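Local coordinates for hypothetical protein ST1444 (Sulfolobus tokodaii, PDB 2EO0), which probably cuts four-way DNA junctions by paired nicks in opposing strands, as a magnesium-dependent Holliday junction resolvase of the Hjc family, at residues V19-L22 against R23-G26; R79-A82 against K83-G87; A116-L119 against E120-E123. All blocks are in the same frame, centred on the assembly; numbering follows the deposited sequence.

Contact 1. Residues V19-L22 against R23-G26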
loop_
_atom_site.group_PDB
_atom_site.type_symbol
_atom_site.label_atom_id
_atom_site.label_comp_id
_atom_site.label_asym_id
_atom_site.label_seq_id
_atom_site.Cartn_x
_atom_site.Cartn_y
_atom_site.Cartn_z
ATOM N N VAL A 19 4.179 2.945 -12.830
ATOM C CA VAL A 19 4.770 2.055 -11.859
ATOM C C VAL A 19 6.281 2.109 -12.030
ATOM O O VAL A 19 7.006 2.355 -11.060
ATOM C CB VAL A 19 4.241 0.607 -12.049
ATOM C CG1 VAL A 19 5.029 -0.360 -11.178
ATOM C CG2 VAL A 19 2.772 0.535 -11.658
ATOM N N SER A 20 6.748 1.894 -13.262
ATOM C CA SER A 20 8.174 1.941 -13.574
ATOM C C SER A 20 8.838 3.185 -13.030
ATOM O O SER A 20 9.901 3.120 -12.408
ATOM C CB SER A 20 8.391 1.924 -15.084
ATOM O OG SER A 20 8.211 0.616 -15.582
ATOM N N ARG A 21 8.224 4.331 -13.271
ATOM C CA ARG A 21 8.819 5.564 -12.806
ATOM C C ARG A 21 8.857 5.673 -11.277
ATOM O O ARG A 21 9.818 6.204 -10.714
ATOM C CB ARG A 21 8.070 6.758 -13.423
ATOM C CG ARG A 21 8.147 6.836 -14.970
ATOM C CD ARG A 21 9.609 6.866 -15.430
ATOM N NE ARG A 21 10.312 8.078 -15.009
ATOM C CZ ARG A 21 11.570 8.101 -14.567
ATOM N NH1 ARG A 21 12.289 6.971 -14.472
ATOM N NH2 ARG A 21 12.129 9.263 -14.235
ATOM N N LEU A 22 7.822 5.173 -10.604
ATOM C CA LEU A 22 7.771 5.241 -9.147
ATOM C C LEU A 22 8.822 4.306 -8.557
ATOM O O LEU A 22 9.468 4.627 -7.565
ATOM C CB LEU A 22 6.369 4.867 -8.635
ATOM C CG LEU A 22 5.253 5.887 -8.922
ATOM C CD1 LEU A 22 3.896 5.382 -8.448
ATOM C CD2 LEU A 22 5.596 7.197 -8.252
ATOM N N ARG A 23 8.991 3.142 -9.175
ATOM C CA ARG A 23 9.991 2.204 -8.701
ATOM C C ARG A 23 11.374 2.821 -8.874
ATOM O O ARG A 23 12.175 2.771 -7.953
ATOM C CB ARG A 23 9.873 0.853 -9.439
ATOM C CG ARG A 23 8.896 -0.101 -8.743
ATOM C CD ARG A 23 8.539 -1.345 -9.547
ATOM N NE ARG A 23 7.427 -2.040 -8.908
ATOM C CZ ARG A 23 6.677 -2.982 -9.477
ATOM N NH1 ARG A 23 6.915 -3.359 -10.730
ATOM N NH2 ARG A 23 5.682 -3.555 -8.796
ATOM N N ASP A 24 11.645 3.428 -10.031
ATOM C CA ASP A 24 12.947 4.060 -10.260
ATOM C C ASP A 24 13.210 5.149 -9.224
ATOM O O ASP A 24 14.352 5.402 -8.866
ATOM C CB ASP A 24 13.040 4.698 -11.659
ATOM C CG ASP A 24 12.951 3.682 -12.774
ATOM O OD1 ASP A 24 13.433 2.558 -12.578
ATOM O OD2 ASP A 24 12.414 4.004 -13.848
ATOM N N LYS A 25 12.165 5.803 -8.741
ATOM C CA LYS A 25 12.368 6.861 -7.764
ATOM C C LYS A 25 12.325 6.335 -6.319
ATOM O O LYS A 25 12.115 7.082 -5.356
ATOM C CB LYS A 25 11.347 7.984 -7.999
ATOM C CG LYS A 25 11.562 8.775 -9.324
ATOM C CD LYS A 25 12.996 9.348 -9.395
ATOM C CE LYS A 25 13.159 10.545 -10.356
ATOM N NZ LYS A 25 13.043 10.239 -11.811
ATOM N N GLY A 26 12.538 5.028 -6.188
ATOM C CA GLY A 26 12.573 4.413 -4.882
ATOM C C GLY A 26 11.275 3.994 -4.226
ATOM O O GLY A 26 11.275 3.702 -3.042
#
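Arg21 and Lys25 carry like charges, yet they run side by side and bring NH2 of Arg21 to 2.8 Å from NZ of Lys25. They sit where helix 13-24 ends in a Schellman motif. Its C-prime residue is Gly26, whose positive phi of 84° suits a residue without a side chain. Gly26 N bonds to Arg23 O, and Phe27 N closes the motif on Leu22 O. Lys25 N reaches back to Arg21 O and, more weakly, to Leu22 O.

At the other amino group of the Arg21 guanidinium, the carboxylate of Asp24 comes to the edge. NH1 of Arg21 meets OD2 of Asp24 at 3.0 Å in a salt bridge. The bond is weak, and the guanidinium and carboxylate planes lie 49° apart. Asp24 and a long, weak ion pair from Lys25 to Glu129 would probably offset part of the crowded positive charge.

On another side of the helix, Val19 and Leu22 pack on Val29 of strand 28-30. The Arg23 side chain runs extended from CG to NE and lies alongside Val19. Its NH2 hydrogen-bonds to Val29 O, which would limit its rotation. Val19 has CG1 anti to the backbone N (chi1 171°). That torsion sets the methyl over the centre of one face of the Arg23 guanidinium, with Val19 CG1 3.5 Å from Arg23 CZ.

Contact 2. Residues R79-A82 against K83-G87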
loop_
_atom_site.group_PDB
_atom_site.type_symbol
_atom_site.label_atom_id
_atom_site.label_comp_id
_atom_site.label_asym_id
_atom_site.label_seq_id
_atom_site.Cartn_x
_atom_site.Cartn_y
_atom_site.Cartn_z
ATOM N N ARG A 79 -12.623 5.915 -2.517
ATOM C CA ARG A 79 -12.521 6.942 -1.491
ATOM C C ARG A 79 -12.565 6.312 -0.079
ATOM O O ARG A 79 -11.866 6.751 0.837
ATOM C CB ARG A 79 -13.674 7.913 -1.685
ATOM C CG ARG A 79 -13.673 9.156 -0.827
ATOM C CD ARG A 79 -14.635 10.180 -1.440
ATOM N NE ARG A 79 -14.007 10.940 -2.520
ATOM C CZ ARG A 79 -14.662 11.750 -3.349
ATOM N NH1 ARG A 79 -15.977 11.896 -3.235
ATOM N NH2 ARG A 79 -13.995 12.457 -4.258
ATOM N N GLU A 80 -13.389 5.286 0.087
ATOM C CA GLU A 80 -13.509 4.602 1.367
ATOM C C GLU A 80 -12.222 3.796 1.633
ATOM O O GLU A 80 -11.774 3.631 2.769
ATOM C CB GLU A 80 -14.729 3.668 1.340
ATOM C CG GLU A 80 -15.119 3.130 2.701
ATOM C CD GLU A 80 -15.183 4.219 3.762
ATOM O OE1 GLU A 80 -15.904 5.229 3.548
ATOM O OE2 GLU A 80 -14.511 4.063 4.812
ATOM N N PHE A 81 -11.642 3.288 0.558
ATOM C CA PHE A 81 -10.411 2.548 0.648
ATOM C C PHE A 81 -9.311 3.537 1.067
ATOM O O PHE A 81 -8.409 3.215 1.847
ATOM C CB PHE A 81 -10.117 1.933 -0.715
ATOM C CG PHE A 81 -8.870 1.123 -0.754
ATOM C CD1 PHE A 81 -7.628 1.737 -0.681
ATOM C CD2 PHE A 81 -8.937 -0.254 -0.878
ATOM C CE1 PHE A 81 -6.469 0.988 -0.732
ATOM C CE2 PHE A 81 -7.772 -1.017 -0.929
ATOM C CZ PHE A 81 -6.543 -0.392 -0.857
ATOM N N ALA A 82 -9.416 4.758 0.563
ATOM C CA ALA A 82 -8.455 5.798 0.871
ATOM C C ALA A 82 -8.534 6.211 2.335
ATOM O O ALA A 82 -7.507 6.442 2.979
ATOM C CB ALA A 82 -8.691 6.989 -0.030
ATOM N N LYS A 83 -9.755 6.313 2.857
ATOM C CA LYS A 83 -9.952 6.693 4.257
ATOM C C LYS A 83 -9.474 5.567 5.183
ATOM O O LYS A 83 -8.861 5.820 6.221
ATOM C CB LYS A 83 -11.426 6.999 4.522
ATOM C CG LYS A 83 -11.765 7.079 6.003
ATOM C CD LYS A 83 -13.242 7.379 6.227
ATOM C CE LYS A 83 -13.558 8.829 5.872
ATOM N NZ LYS A 83 -12.860 9.781 6.801
ATOM N N ARG A 84 -9.759 4.327 4.806
ATOM C CA ARG A 84 -9.311 3.200 5.608
ATOM C C ARG A 84 -7.779 3.163 5.699
ATOM O O ARG A 84 -7.201 3.137 6.795
ATOM C CB ARG A 84 -9.816 1.863 5.024
ATOM C CG ARG A 84 -11.292 1.546 5.276
ATOM C CD ARG A 84 -11.778 2.242 6.540
ATOM N NE ARG A 84 -10.816 2.135 7.648
ATOM C CZ ARG A 84 -10.750 3.001 8.656
ATOM N NH1 ARG A 84 -11.595 4.027 8.690
ATOM N NH2 ARG A 84 -9.827 2.868 9.607
ATOM N N SER A 85 -7.143 3.166 4.530
ATOM C CA SER A 85 -5.694 3.101 4.401
ATOM C C SER A 85 -4.994 4.317 4.946
ATOM O O SER A 85 -3.830 4.248 5.344
ATOM C CB SER A 85 -5.324 2.970 2.937
ATOM O OG SER A 85 -5.469 4.227 2.306
ATOM N N GLY A 86 -5.690 5.443 4.949
ATOM C CA GLY A 86 -5.085 6.669 5.436
ATOM C C GLY A 86 -4.110 7.228 4.412
ATOM O O GLY A 86 -3.274 8.074 4.738
ATOM N N GLY A 87 -4.219 6.764 3.166
ATOM C CA GLY A 87 -3.321 7.253 2.129
ATOM C C GLY A 87 -3.843 8.429 1.306
ATOM O O GLY A 87 -5.042 8.649 1.206
#
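The Glu80 and Arg84 side chains run side by side, with carboxylate and guanidinium nearly coplanar, 11° apart. They touch through the arginine chain: OE2 of Glu80 is 3.7 Å from CD of Arg84. Their charged ends stay apart, with Glu80 OE2 4.9 Å from Arg84 NH1. Arg84 NE instead donates to Gly26 O of the second subunit. The Phe81 ring is met obliquely by Ser85, at 4.3 Å from ring atom CE1 to CB.

Ser85 ends helix 72-85 in an ST turn. Its OG accepts from Gly87 N at 3.0 Å, in a fairly straight bond (151°). With chi1 at 76°, OG stands between the backbone N and the carbonyl carbon. There it lies 3.1 Å from both Phe81 O and Ala82 O, and its single proton may serve either. Ala82 O accepts from Gly86 N and, weakly, from Gly87 N. Replacing Ser85 by alanine removes OG and would probably cost Gly87 N its straighter bond, leaving the weak one to Ala82 O to hold the turn.

Phe81, Ala82 and Ser85 all rest on Leu56 of strand 53-61. Phe81 also packs on Ala28 of the second subunit, and Ser85 on Leu49 of that subunit. The turn then delivers the chain to strand 88-95, parallel to 53-61, completing a beta-alpha-beta crossover.

Contact 3. Residues A116-L119 against E120-E123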
loop_
_atom_site.group_PDB
_atom_site.type_symbol
_atom_site.label_atom_id
_atom_site.label_comp_id
_atom_site.label_asym_id
_atom_site.label_seq_id
_atom_site.Cartn_x
_atom_site.Cartn_y
_atom_site.Cartn_z
ATOM N N ALA A 116 -16.896 15.016 -11.032
ATOM C CA ALA A 116 -16.233 15.536 -12.206
ATOM C C ALA A 116 -15.310 16.685 -11.919
ATOM O O ALA A 116 -15.358 17.317 -10.861
ATOM C CB ALA A 116 -17.262 15.954 -13.247
ATOM N N ILE A 117 -14.465 16.934 -12.904
ATOM C CA ILE A 117 -13.476 17.981 -12.850
ATOM C C ILE A 117 -13.349 18.430 -14.307
ATOM O O ILE A 117 -13.420 17.602 -15.236
ATOM C CB ILE A 117 -12.125 17.409 -12.286
ATOM C CG1 ILE A 117 -11.070 18.512 -12.196
ATOM C CG2 ILE A 117 -11.640 16.210 -13.117
ATOM C CD1 ILE A 117 -11.223 19.397 -10.943
ATOM N N ASP A 118 -13.215 19.736 -14.516
ATOM C CA ASP A 118 -13.076 20.285 -15.866
ATOM C C ASP A 118 -11.683 19.946 -16.428
ATOM O O ASP A 118 -10.697 19.979 -15.686
ATOM C CB ASP A 118 -13.310 21.794 -15.803
ATOM C CG ASP A 118 -12.414 22.473 -14.798
ATOM O OD1 ASP A 118 -11.403 23.065 -15.232
ATOM O OD2 ASP A 118 -12.697 22.405 -13.572
ATOM N N LEU A 119 -11.589 19.617 -17.718
ATOM C CA LEU A 119 -10.286 19.262 -18.279
ATOM C C LEU A 119 -9.285 20.386 -18.128
ATOM O O LEU A 119 -8.079 20.175 -18.184
ATOM C CB LEU A 119 -10.372 18.818 -19.754
ATOM C CG LEU A 119 -10.342 19.689 -21.019
ATOM C CD1 LEU A 119 -9.176 20.642 -20.994
ATOM C CD2 LEU A 119 -10.223 18.798 -22.260
ATOM N N GLU A 120 -9.789 21.587 -17.919
ATOM C CA GLU A 120 -8.927 22.739 -17.743
ATOM C C GLU A 120 -8.026 22.497 -16.537
ATOM O O GLU A 120 -6.798 22.650 -16.609
ATOM C CB GLU A 120 -9.768 23.998 -17.491
ATOM C CG GLU A 120 -10.740 24.337 -18.616
ATOM C CD GLU A 120 -11.536 23.121 -19.117
ATOM O OE1 GLU A 120 -12.393 22.597 -18.377
ATOM O OE2 GLU A 120 -11.292 22.687 -20.263
ATOM N N THR A 121 -8.651 22.110 -15.433
ATOM C CA THR A 121 -7.942 21.889 -14.181
ATOM C C THR A 121 -6.883 20.801 -14.285
ATOM O O THR A 121 -5.759 20.958 -13.812
ATOM C CB THR A 121 -8.947 21.542 -13.105
ATOM O OG1 THR A 121 -10.051 22.445 -13.228
ATOM C CG2 THR A 121 -8.325 21.663 -11.708
ATOM N N VAL A 122 -7.257 19.702 -14.920
ATOM C CA VAL A 122 -6.362 18.577 -15.123
ATOM C C VAL A 122 -5.147 19.001 -15.952
ATOM O O VAL A 122 -4.012 18.626 -15.660
ATOM C CB VAL A 122 -7.131 17.440 -15.834
ATOM C CG1 VAL A 122 -6.189 16.327 -16.277
ATOM C CG2 VAL A 122 -8.215 16.913 -14.900
ATOM N N GLU A 123 -5.382 19.794 -16.987
ATOM C CA GLU A 123 -4.277 20.221 -17.827
ATOM C C GLU A 123 -3.274 21.002 -17.005
ATOM O O GLU A 123 -2.071 20.900 -17.222
ATOM C CB GLU A 123 -4.776 21.090 -18.975
ATOM C CG GLU A 123 -5.826 20.441 -19.831
ATOM C CD GLU A 123 -6.124 21.251 -21.061
ATOM O OE1 GLU A 123 -6.296 22.485 -20.936
ATOM O OE2 GLU A 123 -6.190 20.649 -22.148
#
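The backbone leaves strand 115-117 at Ile117, stays extended through Asp118 and coils from Leu119 into helix 119-123, where Asp118 O takes a weak bond from Thr121 N. Asp118 is the N-cap. Its CG stands between the backbone N and the carbonyl carbon (chi1 54°), which turns the carboxylate back over the first helical turn. There OD1 of Asp118 accepts from Thr121 N at 2.9 Å. The amide comes from above the carboxylate plane, 50° out of it.

The Thr121 hydroxyl also points at this carboxylate. Its OG1 is modelled only 2.5 Å from Asp118 OD1, so the detail of that bond is doubtful. Glu120 brings a second carboxylate close to Asp118. Its exact place is also uncertain, because the model is too tight there. Two negative groups at a helix N terminus would probably be eased by the helix dipole. One turn on, Glu123 N reaches Leu119 O, as a helix expects, though the place of that oxygen is less sure.

Ile117 begins the apolar side of the junction. Its CD1 lies 3.8 Å from CG2 of Thr121, and the two side chains cross at about a right angle. The other branch, CG2 of Ile117, meets CG2 of Val122 at 3.9 Å. Ile68 of strand 68-70 packs against both Ile117 and Val122. Ile102 of strand 98-103 adds to the cover of Ile117, and Arg100 touches Val122.

Thr121 and Val122 therefore divide the work at this helix start. One feeds the aspartate cap. The other pairs with the residue just before the cap, and the link from Ile117 to Val122 fits a hydrophobic staple beside a capped N terminus.

From the N terminus the three contacts follow in series, and none nests in or crosses another. Each closes a local turn, not a long loop. Contact 1 ends helix 13-24 just before strand 28-30, an outer strand of the mixed sheet. Contact 2 ends helix 72-85 just before strand 88-95 of the same sheet. Contact 3 instead starts a helix, at the exit of strand 115-117 in the small antiparallel sheet. Contacts 1 and 3 lie on opposite sides of the chain's centre. Contacts 2 and 3 come closer, to about 8 Å between nearest atoms, without touching. Contacts 1 and 2 both reach the second subunit; contact 3 does not.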